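Local atomic coordinates of ABC transporter substrate binding protein (Ribose) (Agrobacterium vitis, PDB entry 5DKV), a protein that probably serves as the sugar-binding component of an ABC transporter and holds alpha-D-tagatopyranose in the crystal. Residues R29-P34 against K83-I88; L89-D94 against V115-G120; I110-V115 against D132-Y137. One frame throughout, in Å; residues are numbered along the deposited sequence.

The three contacts follow one another across the parallel part of the sheet, where strands 59-62, 29-33, 87-90, 112-115 and 137-140 lie side by side. Contact 1 joins 29-33 to 87-90; contact 2 takes up the continuation of 87-90 where it leaves the sheet and meets the loop after 112-115; contact 3 sets 112-115 beside the entry to 137-140. Along the chain both segments of contact 1 precede those of the other two, whereas contacts 2 and 3 alternate and share Val-115. Centres of contacts 1 and 2 lie about 14 Å apart, those of 2 and 3 about 9 Å. Contact 2 alone reaches the sugar, through Asp-116, at the C-terminal strand ends.

Contact 1: residues R29-P34 against K83-I88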
loop_
_atom_site.group_PDB
_atom_site.type_symbol
_atom_site.label_atom_id
_atom_site.label_comp_id
_atom_site.label_asym_id
_atom_site.label_seq_id
_atom_site.Cartn_x
_atom_site.Cartn_y
_atom_site.Cartn_z
ATOM N N ARG A 29 7.474 22.630 8.985
ATOM C CA ARG A 29 6.134 22.057 9.001
ATOM C C ARG A 29 5.940 21.234 7.734
ATOM O O ARG A 29 5.909 21.769 6.634
ATOM C CB ARG A 29 5.085 23.159 9.119
ATOM C CG ARG A 29 5.165 23.861 10.463
ATOM C CD ARG A 29 4.521 25.230 10.437
ATOM N NE ARG A 29 3.089 25.158 10.163
ATOM C CZ ARG A 29 2.513 25.537 9.020
ATOM N NH1 ARG A 29 3.245 26.015 8.019
ATOM N NH2 ARG A 29 1.193 25.439 8.883
ATOM N N ILE A 30 5.857 19.920 7.905
ATOM C CA ILE A 30 5.777 18.991 6.782
ATOM C C ILE A 30 4.418 18.313 6.798
ATOM O O ILE A 30 4.025 17.716 7.801
ATOM C CB ILE A 30 6.910 17.935 6.856
ATOM C CG1 ILE A 30 8.274 18.615 6.777
ATOM C CG2 ILE A 30 6.753 16.864 5.742
ATOM C CD1 ILE A 30 9.450 17.715 7.173
ATOM N N ALA A 31 3.677 18.435 5.703
ATOM C CA ALA A 31 2.340 17.864 5.626
ATOM C C ALA A 31 2.384 16.416 5.161
ATOM O O ALA A 31 3.250 16.045 4.370
ATOM C CB ALA A 31 1.497 18.660 4.698
ATOM N N LEU A 32 1.468 15.610 5.679
ATOM C CA LEU A 32 1.296 14.225 5.245
ATOM C C LEU A 32 -0.172 14.001 4.961
ATOM O O LEU A 32 -1.006 14.161 5.838
ATOM C CB LEU A 32 1.819 13.233 6.292
ATOM C CG LEU A 32 1.543 11.763 5.996
ATOM C CD1 LEU A 32 2.127 11.293 4.644
ATOM C CD2 LEU A 32 2.105 10.916 7.164
ATOM N N ILE A 33 -0.463 13.667 3.705
ATOM C CA ILE A 33 -1.802 13.412 3.226
ATOM C C ILE A 33 -1.900 11.931 2.804
ATOM O O ILE A 33 -1.369 11.532 1.779
ATOM C CB ILE A 33 -2.161 14.339 2.039
ATOM C CG1 ILE A 33 -2.060 15.810 2.455
ATOM C CG2 ILE A 33 -3.595 14.001 1.550
ATOM C CD1 ILE A 33 -2.238 16.822 1.329
ATOM N N PRO A 34 -2.559 11.104 3.617
ATOM C CA PRO A 34 -2.634 9.664 3.308
ATOM C C PRO A 34 -3.642 9.398 2.198
ATOM O O PRO A 34 -4.391 10.298 1.802
ATOM C CB PRO A 34 -3.107 9.053 4.619
ATOM C CG PRO A 34 -4.030 10.115 5.147
ATOM C CD PRO A 34 -3.344 11.440 4.817
ATOM N N LYS A 83 -2.502 26.090 4.392
ATOM C CA LYS A 83 -1.740 26.173 5.642
ATOM C C LYS A 83 -0.249 26.473 5.396
ATOM O O LYS A 83 0.536 26.570 6.343
ATOM C CB LYS A 83 -1.900 24.870 6.432
ATOM C CG LYS A 83 -3.319 24.600 6.876
ATOM C CD LYS A 83 -3.375 23.432 7.838
ATOM C CE LYS A 83 -4.728 23.338 8.521
ATOM N NZ LYS A 83 -5.671 22.445 7.814
ATOM N N LYS A 84 0.108 26.659 4.133
ATOM C CA LYS A 84 1.477 26.990 3.722
ATOM C C LYS A 84 2.526 26.085 4.368
ATOM O O LYS A 84 3.464 26.563 5.009
ATOM C CB LYS A 84 1.790 28.455 4.041
ATOM C CG LYS A 84 0.781 29.449 3.481
ATOM C CD LYS A 84 1.178 30.883 3.858
ATOM C CE LYS A 84 0.203 31.921 3.330
ATOM N NZ LYS A 84 0.576 33.294 3.788
ATOM N N PRO A 85 2.390 24.765 4.184
ATOM C CA PRO A 85 3.415 23.893 4.745
ATOM C C PRO A 85 4.727 24.070 4.014
ATOM O O PRO A 85 4.723 24.542 2.872
ATOM C CB PRO A 85 2.839 22.502 4.524
ATOM C CG PRO A 85 2.093 22.630 3.264
ATOM C CD PRO A 85 1.459 24.002 3.331
ATOM N N ASP A 86 5.832 23.709 4.663
ATOM C CA ASP A 86 7.149 23.810 4.023
ATOM C C ASP A 86 7.362 22.739 2.945
ATOM O O ASP A 86 8.121 22.946 1.978
ATOM C CB ASP A 86 8.250 23.727 5.097
ATOM C CG ASP A 86 8.196 24.905 6.063
ATOM O OD1 ASP A 86 8.270 26.060 5.588
ATOM O OD2 ASP A 86 8.039 24.683 7.284
ATOM N N ALA A 87 6.720 21.590 3.138
ATOM C CA ALA A 87 6.731 20.507 2.151
ATOM C C ALA A 87 5.491 19.644 2.300
ATOM O O ALA A 87 4.840 19.680 3.355
ATOM C CB ALA A 87 8.007 19.664 2.308
ATOM N N ILE A 88 5.142 18.905 1.234
ATOM C CA ILE A 88 4.000 17.979 1.259
ATOM C C ILE A 88 4.442 16.574 0.905
ATOM O O ILE A 88 5.103 16.353 -0.118
ATOM C CB ILE A 88 2.884 18.406 0.264
ATOM C CG1 ILE A 88 2.295 19.747 0.687
ATOM C CG2 ILE A 88 1.786 17.324 0.148
ATOM C CD1 ILE A 88 1.495 20.462 -0.412
#
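Arg-29 reaches across to the turn ahead of strand 87-90 and holds two backbone carbonyls with the end of its guanidinium group. NH1 and NH2 both point at Lys-83 O, NH2 lying 2.9 Å from it, and NH1 also reaches Lys-84 O at 3.1 Å. Both oxygens lie at the edge of the guanidinium, close to its plane, although NH1 stands well above the carbonyl plane of Lys-84. A bend at chi3 (63°) brings the guanidinium to these carbonyls. Lys-84, with positive phi, is where the preceding helix 70-81 has given way to the turn. Asp-86 grips the backbone of Arg-29: with CG beside its own backbone N (chi1 -64°), OD2 receives Arg-29 N through its anti lone pair at 2.7 Å, nearly straight at 174°, while Asp-86 N donates to Arg-29 O. Strands 29-33 and 87-90 are parallel neighbours; the chain between them runs through helix 40-56, the outer strand 59-62 and helix 70-81, in the alternating strand-helix pattern of periplasmic binding proteins. Ala-31 N bonds to Ala-87 O at 2.9 Å within this pairing. On the sheet face bearing Ala-31 and Ile-88, Ala-31 CB lies 4.1 Å from Pro-85 CB and 4.2 Å from Ile-88 CG1. Farther along, Ile-33 CD1 meets Ile-88 CG2 at 4.2 Å, and Val-80 of helix 70-81 covers both Ala-31 and Ile-33.

Contact 2: residues L89-D94 against V115-G120. With T6T (alpha-D-tagatopyranose), chain E.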
loop_
_atom_site.group_PDB
_atom_site.type_symbol
_atom_site.label_atom_id
_atom_site.label_comp_id
_atom_site.label_asym_id
_atom_site.label_seq_id
_atom_site.Cartn_x
_atom_site.Cartn_y
_atom_site.Cartn_z
ATOM N N LEU A 89 4.105 15.634 1.781
ATOM C CA LEU A 89 4.121 14.217 1.475
ATOM C C LEU A 89 2.682 13.787 1.176
ATOM O O LEU A 89 1.778 14.075 1.963
ATOM C CB LEU A 89 4.652 13.417 2.650
ATOM C CG LEU A 89 5.982 13.877 3.272
ATOM C CD1 LEU A 89 6.379 12.963 4.418
ATOM C CD2 LEU A 89 7.097 13.885 2.278
ATOM N N ILE A 90 2.449 13.117 0.054
ATOM C CA ILE A 90 1.098 12.696 -0.265
ATOM C C ILE A 90 1.080 11.332 -0.956
ATOM O O ILE A 90 1.959 10.984 -1.747
ATOM C CB ILE A 90 0.390 13.750 -1.153
ATOM C CG1 ILE A 90 -1.017 13.283 -1.529
ATOM C CG2 ILE A 90 1.195 13.982 -2.392
ATOM C CD1 ILE A 90 -1.881 14.396 -2.104
ATOM N N ALA A 91 0.065 10.549 -0.627
ATOM C CA ALA A 91 -0.225 9.339 -1.353
ATOM C C ALA A 91 -1.406 9.620 -2.309
ATOM O O ALA A 91 -2.582 9.537 -1.899
ATOM C CB ALA A 91 -0.561 8.198 -0.397
ATOM N N PRO A 92 -1.112 10.024 -3.558
ATOM C CA PRO A 92 -2.198 10.423 -4.475
ATOM C C PRO A 92 -3.113 9.267 -4.767
ATOM O O PRO A 92 -2.625 8.165 -4.975
ATOM C CB PRO A 92 -1.463 10.870 -5.744
ATOM C CG PRO A 92 -0.121 10.124 -5.687
ATOM C CD PRO A 92 0.211 10.087 -4.212
ATOM N N THR A 93 -4.415 9.520 -4.771
ATOM C CA THR A 93 -5.390 8.475 -5.002
ATOM C C THR A 93 -5.731 8.266 -6.467
ATOM O O THR A 93 -6.595 7.465 -6.786
ATOM C CB THR A 93 -6.704 8.774 -4.231
ATOM O OG1 THR A 93 -7.110 10.127 -4.479
ATOM C CG2 THR A 93 -6.500 8.559 -2.750
ATOM N N ASP A 94 -5.064 8.988 -7.360
ATOM C CA ASP A 94 -5.258 8.788 -8.787
ATOM C C ASP A 94 -4.018 9.293 -9.494
ATOM O O ASP A 94 -3.524 10.366 -9.161
ATOM C CB ASP A 94 -6.495 9.531 -9.277
ATOM C CG ASP A 94 -6.888 9.133 -10.678
ATOM O OD1 ASP A 94 -7.801 8.292 -10.801
ATOM O OD2 ASP A 94 -6.286 9.658 -11.645
ATOM N N VAL A 115 4.352 9.299 -1.589
ATOM C CA VAL A 115 4.591 8.122 -0.779
ATOM C C VAL A 115 3.520 7.106 -1.133
ATOM O O VAL A 115 2.357 7.466 -1.324
ATOM C CB VAL A 115 4.575 8.450 0.750
ATOM C CG1 VAL A 115 5.813 9.272 1.141
ATOM C CG2 VAL A 115 3.296 9.204 1.181
ATOM N N ASP A 116 3.936 5.840 -1.238
ATOM C CA ASP A 116 3.071 4.685 -1.558
ATOM C C ASP A 116 2.670 4.643 -3.033
ATOM O O ASP A 116 3.079 3.737 -3.775
ATOM C CB ASP A 116 1.828 4.668 -0.659
ATOM C CG ASP A 116 0.970 3.448 -0.885
ATOM O OD1 ASP A 116 1.537 2.335 -1.047
ATOM O OD2 ASP A 116 -0.274 3.617 -0.871
ATOM N N THR A 117 1.900 5.643 -3.447
ATOM C CA THR A 117 1.398 5.778 -4.806
ATOM C C THR A 117 2.090 6.931 -5.533
ATOM O O THR A 117 2.786 7.729 -4.903
ATOM C CB THR A 117 -0.095 6.045 -4.793
ATOM O OG1 THR A 117 -0.337 7.180 -3.949
ATOM C CG2 THR A 117 -0.839 4.831 -4.265
ATOM N N PHE A 118 1.883 7.019 -6.847
ATOM C CA PHE A 118 2.520 8.051 -7.648
ATOM C C PHE A 118 1.550 8.769 -8.568
ATOM O O PHE A 118 0.407 8.342 -8.749
ATOM C CB PHE A 118 3.689 7.463 -8.466
ATOM C CG PHE A 118 3.312 6.370 -9.474
ATOM C CD1 PHE A 118 2.716 6.686 -10.677
ATOM C CD2 PHE A 118 3.674 5.047 -9.245
ATOM C CE1 PHE A 118 2.410 5.693 -11.613
ATOM C CE2 PHE A 118 3.398 4.052 -10.192
ATOM C CZ PHE A 118 2.755 4.393 -11.369
ATOM N N ILE A 119 1.989 9.922 -9.063
ATOM C CA ILE A 119 1.349 10.574 -10.208
ATOM C C ILE A 119 2.247 10.447 -11.438
ATOM O O ILE A 119 3.429 10.117 -11.334
ATOM C CB ILE A 119 1.027 12.065 -9.945
ATOM C CG1 ILE A 119 2.285 12.854 -9.591
ATOM C CG2 ILE A 119 -0.024 12.169 -8.844
ATOM C CD1 ILE A 119 2.116 14.335 -9.706
ATOM N N GLY A 120 1.669 10.678 -12.608
ATOM C CA GLY A 120 2.385 10.432 -13.853
ATOM C C GLY A 120 2.757 8.971 -13.957
ATOM O O GLY A 120 1.894 8.096 -13.894
HETATM O O3 T6T E . -2.027 -1.596 0.452
HETATM C C3 T6T E . -1.998 -0.303 1.040
HETATM C C4 T6T E . -1.440 0.649 0.073
HETATM O O4 T6T E . -0.054 0.257 -0.248
HETATM C C5 T6T E . -2.265 0.700 -1.138
HETATM O O5 T6T E . -1.806 1.712 -2.050
HETATM C C6 T6T E . -3.701 1.087 -0.829
HETATM O O6 T6T E . -4.242 0.168 0.166
HETATM C C2 T6T E . -3.436 0.139 1.373
HETATM O O2 T6T E . -3.359 1.411 1.972
HETATM C C1 T6T E . -4.190 -0.798 2.230
HETATM O O1 T6T E . -3.582 -0.987 3.467
HETATM O O HOH W 1 -2.126 7.616 -7.716
#
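Ile-90 O receives the backbone N of Val-115 at 2.9 Å, the N standing above the carbonyl plane, and Val-115 CG2 rests against the same carbonyl. One residue on, Ala-91 turns its methyl close to the opposite backbone: CB lies 3.1 Å from Val-115 O, and CA makes a CA-H...O contact with that oxygen. Pro-92 carries the largest share of the packing. Its side chain and that of Thr-117 lie alongside each other, pointing opposite ways; Thr-117 OG1 sits beside CD of the proline ring and donates to Pro-92 O at 2.7 Å. A chi1 of 54° tucks this OG1 between its own backbone N and carbonyl carbon, facing the proline. Both segments leave the C-terminal ends of parallel strands, the end of the sheet where sugar-binding proteins of this fold form their ligand cleft. Here Asp-116, its CG anti to the backbone N (chi1 -176°), holds the tagatopyranose with both carboxylate oxygens: T6T O4 donates to OD1 and T6T O5 to OD2, each at 2.7 Å. Thr-174 and Arg-178 bind the sugar as well. Pro-92 CB packs on Ile-119 CG2 at 3.7 Å; Pro-92 O, besides the hydroxyl of Thr-117, accepts from a water that also donates to Phe-118 O. Last, Asp-94 brings its backbone O to 3.9 Å from Ile-119 CG2, while its OD2 turns to Thr-96 and Gln-97.

Contact 3: residues I110-V115 against D132-Y137; sequences IPMITV and DFPLSY
Met-112 packs against Pro-134 and Phe-133, the side chains crossing obliquely in both pairs. Its CG, held between the backbone N and carbonyl carbon (chi1 69°), packs 3.9 Å from Pro-134 CB. The sulfur goes farther: SD approaches CE1 of Phe-133 at 3.7 Å and lies almost in the ring plane, 86° off the ring normal, a Met-aromatic contact made at the edge. Helix 99-107 covers both side chains, Leu-102 and Ala-105 touching Met-112 and Lys-103 and Ala-106 touching Phe-133. Backbone bonds tie this closely packed part together. Met-112 O accepts Leu-135 N at 2.7 Å, and two residues later Thr-114 N donates to Ser-136 O at 3.0 Å. The chain entering strand 137-140 approaches strand 112-115 at 41° and becomes its parallel neighbour at the Thr-114 and Tyr-137 bridge; as no helix intervenes, a long loop makes the connection in this otherwise alternating alpha/beta fold. Across the bridge Thr-114 OG1 comes 3.5 Å from Tyr-137 CD1, obliquely to the ring. The hydroxyls of this pair have partners elsewhere: OG1 bonds to Tyr-124 and Thr-117, and Tyr-137 OH to the backbone O of Asp-116, a residue that binds the sugar. Ser-136 OG likewise bonds to Pro-297 O, whereas the buried Ser-136 N finds no partner in the model. The contact thins toward the start of strand 112-115, where Pro-111 and Leu-135 are partly exposed. Across the two segments Pro-111 CB touches just CD1 of Leu-135, at 3.9 Å, with His-290 of helix 276-291 touching both residues. A water bridges the two backbones, accepting from Met-112 N and donating to Phe-133 O at 2.7 Å.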
loop_
_atom_site.group_PDB
_atom_site.type_symbol
_atom_site.label_atom_id
_atom_site.label_comp_id
_atom_site.label_asym_id
_atom_site.label_seq_id
_atom_site.Cartn_x
_atom_site.Cartn_y
_atom_site.Cartn_z
ATOM N N ILE A 110 5.827 25.006 -3.280
ATOM C CA ILE A 110 5.815 23.968 -2.243
ATOM C C ILE A 110 6.398 22.635 -2.745
ATOM O O ILE A 110 5.816 22.000 -3.627
ATOM C CB ILE A 110 4.382 23.712 -1.711
ATOM C CG1 ILE A 110 3.734 25.023 -1.231
ATOM C CG2 ILE A 110 4.403 22.658 -0.584
ATOM C CD1 ILE A 110 2.256 24.901 -0.897
ATOM N N PRO A 111 7.545 22.198 -2.185
ATOM C CA PRO A 111 8.112 20.935 -2.665
ATOM C C PRO A 111 7.309 19.743 -2.186
ATOM O O PRO A 111 6.675 19.812 -1.126
ATOM C CB PRO A 111 9.526 20.922 -2.057
ATOM C CG PRO A 111 9.397 21.747 -0.817
ATOM C CD PRO A 111 8.427 22.852 -1.191
ATOM N N MET A 112 7.345 18.654 -2.939
ATOM C CA MET A 112 6.559 17.482 -2.580
ATOM C C MET A 112 7.216 16.179 -2.958
ATOM O O MET A 112 8.080 16.101 -3.843
ATOM C CB MET A 112 5.190 17.547 -3.227
ATOM C CG MET A 112 5.255 17.368 -4.718
ATOM S SD MET A 112 3.647 17.652 -5.418
ATOM C CE MET A 112 3.540 19.427 -5.220
ATOM N N ILE A 113 6.797 15.159 -2.221
ATOM C CA ILE A 113 7.216 13.788 -2.387
ATOM C C ILE A 113 5.956 12.931 -2.403
ATOM O O ILE A 113 5.049 13.183 -1.591
ATOM C CB ILE A 113 8.151 13.371 -1.226
ATOM C CG1 ILE A 113 9.480 14.106 -1.365
ATOM C CG2 ILE A 113 8.377 11.858 -1.172
ATOM C CD1 ILE A 113 10.454 13.891 -0.209
ATOM N N THR A 114 5.857 11.945 -3.295
ATOM C CA THR A 114 4.715 11.034 -3.196
ATOM C C THR A 114 5.194 9.745 -2.499
ATOM O O THR A 114 6.306 9.235 -2.701
ATOM C CB THR A 114 4.011 10.747 -4.557
ATOM O OG1 THR A 114 4.813 9.909 -5.396
ATOM C CG2 THR A 114 3.706 12.037 -5.284
ATOM N N VAL A 115 4.352 9.299 -1.589
ATOM C CA VAL A 115 4.591 8.122 -0.779
ATOM C C VAL A 115 3.520 7.106 -1.133
ATOM O O VAL A 115 2.357 7.466 -1.324
ATOM C CB VAL A 115 4.575 8.450 0.750
ATOM C CG1 VAL A 115 5.813 9.272 1.141
ATOM C CG2 VAL A 115 3.296 9.204 1.181
ATOM N N ASP A 132 6.004 15.364 -13.402
ATOM C CA ASP A 132 7.449 15.222 -13.216
ATOM C C ASP A 132 7.960 16.026 -12.023
ATOM O O ASP A 132 9.103 15.863 -11.607
ATOM C CB ASP A 132 8.178 15.667 -14.495
ATOM C CG ASP A 132 9.654 15.318 -14.494
ATOM O OD1 ASP A 132 9.986 14.112 -14.431
ATOM O OD2 ASP A 132 10.478 16.256 -14.568
ATOM N N PHE A 133 7.104 16.857 -11.439
ATOM C CA PHE A 133 7.589 17.841 -10.476
ATOM C C PHE A 133 7.785 17.390 -9.018
ATOM O O PHE A 133 8.485 18.091 -8.289
ATOM C CB PHE A 133 6.671 19.071 -10.501
ATOM C CG PHE A 133 5.220 18.728 -10.404
ATOM C CD1 PHE A 133 4.643 18.506 -9.171
ATOM C CD2 PHE A 133 4.436 18.606 -11.542
ATOM C CE1 PHE A 133 3.317 18.170 -9.067
ATOM C CE2 PHE A 133 3.116 18.263 -11.436
ATOM C CZ PHE A 133 2.555 18.049 -10.194
ATOM N N PRO A 134 7.188 16.254 -8.573
ATOM C CA PRO A 134 7.563 15.798 -7.229
ATOM C C PRO A 134 9.067 15.486 -7.181
ATOM O O PRO A 134 9.694 15.292 -8.225
ATOM C CB PRO A 134 6.694 14.537 -7.013
ATOM C CG PRO A 134 5.509 14.751 -7.993
ATOM C CD PRO A 134 6.174 15.369 -9.178
ATOM N N LEU A 135 9.658 15.455 -5.988
ATOM C CA LEU A 135 11.091 15.255 -5.870
ATOM C C LEU A 135 11.474 13.794 -5.788
ATOM O O LEU A 135 12.585 13.429 -6.158
ATOM C CB LEU A 135 11.624 15.958 -4.624
ATOM C CG LEU A 135 11.556 17.478 -4.622
ATOM C CD1 LEU A 135 11.761 17.984 -3.216
ATOM C CD2 LEU A 135 12.594 18.049 -5.558
ATOM N N SER A 136 10.549 12.971 -5.298
ATOM C CA SER A 136 10.828 11.569 -5.032
ATOM C C SER A 136 9.565 10.763 -4.914
ATOM O O SER A 136 8.518 11.300 -4.585
ATOM C CB SER A 136 11.643 11.450 -3.753
ATOM O OG SER A 136 12.117 10.134 -3.542
ATOM N N TYR A 137 9.695 9.460 -5.170
ATOM C CA TYR A 137 8.646 8.478 -5.005
ATOM C C TYR A 137 9.169 7.409 -4.053
ATOM O O TYR A 137 10.162 6.737 -4.369
ATOM C CB TYR A 137 8.273 7.847 -6.359
ATOM C CG TYR A 137 7.278 6.714 -6.262
ATOM C CD1 TYR A 137 6.226 6.756 -5.373
ATOM C CD2 TYR A 137 7.410 5.591 -7.060
ATOM C CE1 TYR A 137 5.307 5.705 -5.289
ATOM C CE2 TYR A 137 6.510 4.552 -6.977
ATOM C CZ TYR A 137 5.459 4.620 -6.087
ATOM O OH TYR A 137 4.563 3.584 -5.996
HETATM O O HOH W 2 8.327 19.103 -5.738
#